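Local coordinates for protein phycocyanobilin lyase subunit alpha (Nostoc sp. PCC 7120, PDB 5N3U) that forms a lyase with its partner subunit CpcF and is probably required for attaching the bilin chromophore to the phycocyanin alpha chain, at residues S29-R34 with E62-E67; G222-A227 with A265-N270. All coordinates share one frame; numbering follows the deposited sequence.

Contact 1 (S29-R34 with E62-E67)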
loop_
_atom_site.group_PDB
_atom_site.type_symbol
_atom_site.label_atom_id
_atom_site.label_comp_id
_atom_site.label_asym_id
_atom_site.label_seq_id
_atom_site.Cartn_x
_atom_site.Cartn_y
_atom_site.Cartn_z
ATOM N N SER A 29 -11.847 28.006 -2.223
ATOM C CA SER A 29 -12.229 28.548 -0.911
ATOM C C SER A 29 -12.153 27.460 0.157
ATOM O O SER A 29 -12.166 27.772 1.337
ATOM C CB SER A 29 -13.671 29.119 -0.959
ATOM O OG SER A 29 -14.517 28.244 -1.710
ATOM N N ASP A 30 -12.100 26.193 -0.265
ATOM C CA ASP A 30 -11.918 25.063 0.636
ATOM C C ASP A 30 -10.403 24.898 0.882
ATOM O O ASP A 30 -9.663 24.404 0.032
ATOM C CB ASP A 30 -12.526 23.776 0.020
ATOM C CG ASP A 30 -12.464 22.555 0.970
ATOM O OD1 ASP A 30 -11.694 22.531 1.999
ATOM O OD2 ASP A 30 -13.192 21.565 0.675
ATOM N N LEU A 31 -9.995 25.244 2.063
ATOM C CA LEU A 31 -8.578 25.165 2.391
ATOM C C LEU A 31 -8.052 23.726 2.401
ATOM O O LEU A 31 -6.891 23.483 2.011
ATOM C CB LEU A 31 -8.360 25.848 3.689
ATOM C CG LEU A 31 -8.843 27.305 3.795
ATOM C CD1 LEU A 31 -8.591 27.755 5.198
ATOM C CD2 LEU A 31 -8.147 28.204 2.805
ATOM N N SER A 32 -8.885 22.772 2.812
ATOM C CA SER A 32 -8.469 21.372 2.807
ATOM C C SER A 32 -8.160 20.874 1.418
ATOM O O SER A 32 -7.275 20.072 1.207
ATOM C CB SER A 32 -9.516 20.501 3.465
ATOM O OG SER A 32 -9.423 20.711 4.846
ATOM N N LEU A 33 -8.945 21.336 0.467
ATOM C CA LEU A 33 -8.798 20.994 -0.897
ATOM C C LEU A 33 -7.530 21.619 -1.474
ATOM O O LEU A 33 -6.812 20.949 -2.239
ATOM C CB LEU A 33 -10.051 21.422 -1.666
ATOM C CG LEU A 33 -10.119 21.002 -3.136
ATOM C CD1 LEU A 33 -10.081 19.498 -3.328
ATOM C CD2 LEU A 33 -11.382 21.556 -3.831
ATOM N N ARG A 34 -7.234 22.867 -1.120
ATOM C CA ARG A 34 -5.931 23.425 -1.517
ATOM C C ARG A 34 -4.771 22.534 -0.967
ATOM O O ARG A 34 -3.793 22.274 -1.659
ATOM C CB ARG A 34 -5.711 24.793 -0.863
ATOM C CG ARG A 34 -6.722 25.826 -1.248
ATOM C CD ARG A 34 -6.296 27.125 -0.583
ATOM N NE ARG A 34 -7.092 28.210 -1.132
ATOM C CZ ARG A 34 -6.828 29.508 -0.977
ATOM N NH1 ARG A 34 -5.753 29.934 -0.297
ATOM N NH2 ARG A 34 -7.660 30.388 -1.543
ATOM N N GLU A 62 -1.566 33.117 2.975
ATOM C CA GLU A 62 -1.988 33.578 4.298
ATOM C C GLU A 62 -3.336 33.022 4.791
ATOM O O GLU A 62 -3.618 33.225 5.949
ATOM C CB GLU A 62 -2.113 35.124 4.322
ATOM C CG GLU A 62 -0.846 35.807 3.860
ATOM C CD GLU A 62 0.204 35.892 4.959
ATOM O OE1 GLU A 62 0.008 35.368 6.094
ATOM O OE2 GLU A 62 1.256 36.514 4.704
ATOM N N ALA A 63 -4.136 32.393 3.949
ATOM C CA ALA A 63 -5.519 31.875 4.283
ATOM C C ALA A 63 -5.514 30.759 5.314
ATOM O O ALA A 63 -6.370 30.706 6.252
ATOM C CB ALA A 63 -6.162 31.368 3.028
ATOM N N ASP A 64 -4.505 29.888 5.213
ATOM C CA ASP A 64 -4.496 28.648 6.068
ATOM C C ASP A 64 -3.437 28.779 7.158
ATOM O O ASP A 64 -2.183 28.910 6.841
ATOM C CB ASP A 64 -4.226 27.409 5.178
ATOM C CG ASP A 64 -4.557 26.054 5.874
ATOM O OD1 ASP A 64 -4.874 26.092 7.078
ATOM O OD2 ASP A 64 -4.543 24.970 5.191
ATOM N N ARG A 65 -3.896 28.753 8.409
ATOM C CA ARG A 65 -3.034 28.797 9.568
ATOM C C ARG A 65 -3.419 27.705 10.542
ATOM O O ARG A 65 -4.601 27.378 10.649
ATOM C CB ARG A 65 -3.116 30.120 10.284
ATOM C CG ARG A 65 -2.852 31.347 9.437
ATOM C CD ARG A 65 -1.405 31.364 8.853
ATOM N NE ARG A 65 -0.362 31.500 9.837
ATOM C CZ ARG A 65 0.087 32.669 10.310
ATOM N NH1 ARG A 65 -0.459 33.843 9.917
ATOM N NH2 ARG A 65 1.107 32.671 11.163
ATOM N N THR A 66 -2.454 27.222 11.313
ATOM C CA THR A 66 -2.696 26.203 12.327
ATOM C C THR A 66 -2.053 26.612 13.643
ATOM O O THR A 66 -1.660 27.754 13.808
ATOM C CB THR A 66 -2.187 24.805 11.777
ATOM O OG1 THR A 66 -2.646 23.702 12.600
ATOM C CG2 THR A 66 -0.631 24.737 11.759
ATOM N N GLU A 67 -1.913 25.659 14.567
ATOM C CA GLU A 67 -1.210 25.783 15.840
ATOM C C GLU A 67 0.124 26.501 15.722
ATOM O O GLU A 67 0.843 26.308 14.739
ATOM C CB GLU A 67 -0.913 24.404 16.470
ATOM C CG GLU A 67 -2.127 23.582 16.816
ATOM C CD GLU A 67 -1.834 22.226 17.542
ATOM O OE1 GLU A 67 -0.699 21.843 17.902
ATOM O OE2 GLU A 67 -2.810 21.511 17.808
HETATM O O HOH W 1 -4.788 25.316 2.609
#

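Contact 2 (G222-A227 with A265-N270)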
loop_
_atom_site.group_PDB
_atom_site.type_symbol
_atom_site.label_atom_id
_atom_site.label_comp_id
_atom_site.label_asym_id
_atom_site.label_seq_id
_atom_site.Cartn_x
_atom_site.Cartn_y
_atom_site.Cartn_z
ATOM N N GLY A 222 27.455 7.962 -2.882
ATOM C CA GLY A 222 28.027 6.975 -3.795
ATOM C C GLY A 222 29.247 6.273 -3.219
ATOM O O GLY A 222 30.135 5.943 -3.983
ATOM N N TYR A 223 29.275 6.012 -1.911
ATOM C CA TYR A 223 30.451 5.447 -1.225
ATOM C C TYR A 223 30.603 3.959 -1.468
ATOM O O TYR A 223 30.007 3.127 -0.768
ATOM C CB TYR A 223 30.359 5.707 0.288
ATOM C CG TYR A 223 31.547 5.263 1.155
ATOM C CD1 TYR A 223 32.863 5.683 0.881
ATOM C CD2 TYR A 223 31.336 4.483 2.291
ATOM C CE1 TYR A 223 33.938 5.280 1.693
ATOM C CE2 TYR A 223 32.378 4.127 3.129
ATOM C CZ TYR A 223 33.676 4.506 2.803
ATOM O OH TYR A 223 34.667 4.092 3.635
ATOM N N LEU A 224 31.468 3.633 -2.423
ATOM C CA LEU A 224 31.623 2.240 -2.928
ATOM C C LEU A 224 31.922 1.174 -1.901
ATOM O O LEU A 224 31.318 0.114 -1.910
ATOM C CB LEU A 224 32.678 2.179 -4.025
ATOM C CG LEU A 224 32.865 0.839 -4.754
ATOM C CD1 LEU A 224 31.617 0.515 -5.585
ATOM C CD2 LEU A 224 34.071 0.934 -5.684
ATOM N N ALA A 225 32.843 1.448 -0.990
ATOM C CA ALA A 225 33.169 0.520 0.034
ATOM C C ALA A 225 32.071 0.076 0.885
ATOM O O ALA A 225 32.197 -0.921 1.577
ATOM C CB ALA A 225 34.353 1.087 0.916
ATOM N N ALA A 226 30.934 0.773 0.906
ATOM C CA ALA A 226 29.806 0.297 1.713
ATOM C C ALA A 226 28.923 -0.771 1.029
ATOM O O ALA A 226 27.926 -1.217 1.604
ATOM C CB ALA A 226 28.926 1.498 2.083
ATOM N N ALA A 227 29.230 -1.142 -0.198
ATOM C CA ALA A 227 28.296 -2.052 -0.976
ATOM C C ALA A 227 27.816 -3.310 -0.248
ATOM O O ALA A 227 26.615 -3.545 -0.145
ATOM C CB ALA A 227 28.925 -2.398 -2.277
ATOM N N ALA A 265 31.261 -1.649 -11.041
ATOM C CA ALA A 265 29.876 -1.549 -11.422
ATOM C C ALA A 265 29.207 -2.921 -11.438
ATOM O O ALA A 265 28.138 -3.104 -10.873
ATOM C CB ALA A 265 29.784 -0.913 -12.766
ATOM N N ILE A 266 29.860 -3.916 -12.040
ATOM C CA ILE A 266 29.326 -5.244 -12.053
ATOM C C ILE A 266 29.138 -5.752 -10.681
ATOM O O ILE A 266 28.127 -6.393 -10.380
ATOM C CB ILE A 266 30.264 -6.238 -12.815
ATOM C CG1 ILE A 266 30.170 -5.939 -14.299
ATOM C CG2 ILE A 266 29.862 -7.677 -12.629
ATOM C CD1 ILE A 266 31.393 -6.382 -15.122
ATOM N N ARG A 267 30.121 -5.542 -9.837
ATOM C CA ARG A 267 30.018 -5.984 -8.447
ATOM C C ARG A 267 28.734 -5.418 -7.754
ATOM O O ARG A 267 28.038 -6.128 -7.027
ATOM C CB ARG A 267 31.238 -5.446 -7.698
ATOM C CG ARG A 267 31.239 -5.590 -6.185
ATOM C CD ARG A 267 32.282 -4.580 -5.692
ATOM N NE ARG A 267 32.376 -4.484 -4.245
ATOM C CZ ARG A 267 33.088 -3.536 -3.628
ATOM N NH1 ARG A 267 33.764 -2.625 -4.331
ATOM N NH2 ARG A 267 33.075 -3.465 -2.312
ATOM N N VAL A 268 28.506 -4.150 -7.960
ATOM C CA VAL A 268 27.312 -3.479 -7.392
ATOM C C VAL A 268 26.001 -4.080 -8.036
ATOM O O VAL A 268 25.090 -4.392 -7.315
ATOM C CB VAL A 268 27.411 -1.978 -7.649
ATOM C CG1 VAL A 268 26.106 -1.247 -7.294
ATOM C CG2 VAL A 268 28.594 -1.386 -6.863
ATOM N N MET A 269 25.987 -4.280 -9.361
ATOM C CA MET A 269 24.807 -4.848 -10.056
ATOM C C MET A 269 24.490 -6.217 -9.587
ATOM O O MET A 269 23.330 -6.555 -9.408
ATOM C CB MET A 269 24.969 -4.796 -11.554
ATOM C CG MET A 269 24.840 -3.431 -12.062
ATOM S SD MET A 269 24.747 -3.027 -13.797
ATOM C CE MET A 269 26.461 -3.328 -14.278
ATOM N N ASN A 270 25.515 -7.010 -9.303
ATOM C CA ASN A 270 25.317 -8.338 -8.812
ATOM C C ASN A 270 24.680 -8.334 -7.451
ATOM O O ASN A 270 23.878 -9.240 -7.080
ATOM C CB ASN A 270 26.650 -9.133 -8.752
ATOM C CG ASN A 270 27.232 -9.457 -10.163
ATOM O OD1 ASN A 270 26.531 -9.508 -11.144
ATOM N ND2 ASN A 270 28.530 -9.705 -10.231
#

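Contact 1 (S29-R34 with E62-E67)
L31 lays its isobutyl end over A63, the exposed alanine of the loop between helix 49-58 and helix 72-83. Its CD2 lies 3.7 Å from A63 CB. The other methyl, L31 CD1, comes to 3.8 Å from the backbone O of A63. L31 holds CG anti to its carbonyl carbon (chi1 -55°), which carries both methyls out to the loop. The same alanine methyl touches R34: R34 NH1 is 3.6 Å from A63 CB, met obliquely. L31 CD2 sits over one face of the R34 guanidinium, 3.9 Å above its plane and displaced from the centre of the group. The leucine methyl thus touches both the alanine and the arginine group. R34 NE donates to the backbone O of S28, which helps to hold the guanidinium in place.

The polar link across the contact runs through one water. It donates to L31 O at 2.9 Å and to D64 OD2 at 2.6 Å. The other carboxylate oxygen, D64 OD1, forms a salt bridge with K137 of the phycocyanobilin lyase subunit beta chain. D64 therefore ties the loop to the first turn of helix 31-43 and to the partner subunit. D30 is the N-cap of that helix. Its OD1 accepts weak capping bonds from the backbone N of S32 and of L33.

No direct hydrogen bond joins the two segments. The join rests on small apolar touches and a shared water, while R34 NE and D64 OD1 bond outside the two segments. The lysine of the beta chain probably favours the ionised form of D64.

Contact 2 (G222-A227 with A265-N270)
R267 reaches out from helix 263-273 to L224, in the short 3-10 turn between helix 208-221 and helix 227-232. Its CG is anti to the backbone N (chi1 170°), and the chain stays extended as far as NE. This brings the guanidinium right up to the turn. R267 NH1 approaches obliquely, 3.6 Å from L224 CG and 3.8 Å from L224 CD2. A227 CB lies over one face of the guanidinium, with R267 NH2 at 4.3 Å. The polar atoms of the group are held from outside the two segments: NE forms a salt bridge with E228 OE2, and NH1 is hydrogen-bonded to Q264 OE1.

V268 follows and supplies the apolar touch. Its CG2 is 3.8 Å from L224 CD1. L224 CD1 meets the valine, while CG and CD2 lie closest to the arginine. V268 also packs on L248 of helix 237-250, and A227 packs on L247 of the same helix. An alanine in place of L224 would probably leave V268 CG2 without its methyl partner and open a gap beside the R267 guanidinium. M269, next in sequence, makes its contacts elsewhere: its side chain packs on L248 and on R193 of the beta chain.

The contact packs helix 263-273, near the C-terminal end of this helical-repeat protein, against the turn that leads into helix 227-232. No hydrogen bond crosses between the turn and the helix. E228 probably offsets the charge of the arginine. The contact thus pairs one methyl-to-methyl touch with a charged guanidinium laid against aliphatic carbons.

Overall arrangement
Contact 1 and contact 2 lie on opposite sides of the chain's centre. Their centres are about 46 Å apart, and their nearest atoms are about 34 Å apart. Both segments of contact 1 precede those of contact 2 in the sequence. They share no helix. Contact 1 joins the start of helix 31-43 to the loop before helix 72-83. Contact 2 joins the turn before helix 227-232 to helix 263-273. Each is a helix-to-loop join in an all-helical protein with HEAT-like repeats. Residues at both sites touch a beta-subunit chain, so CpcE meets CpcF near both of these distant parts of its fold.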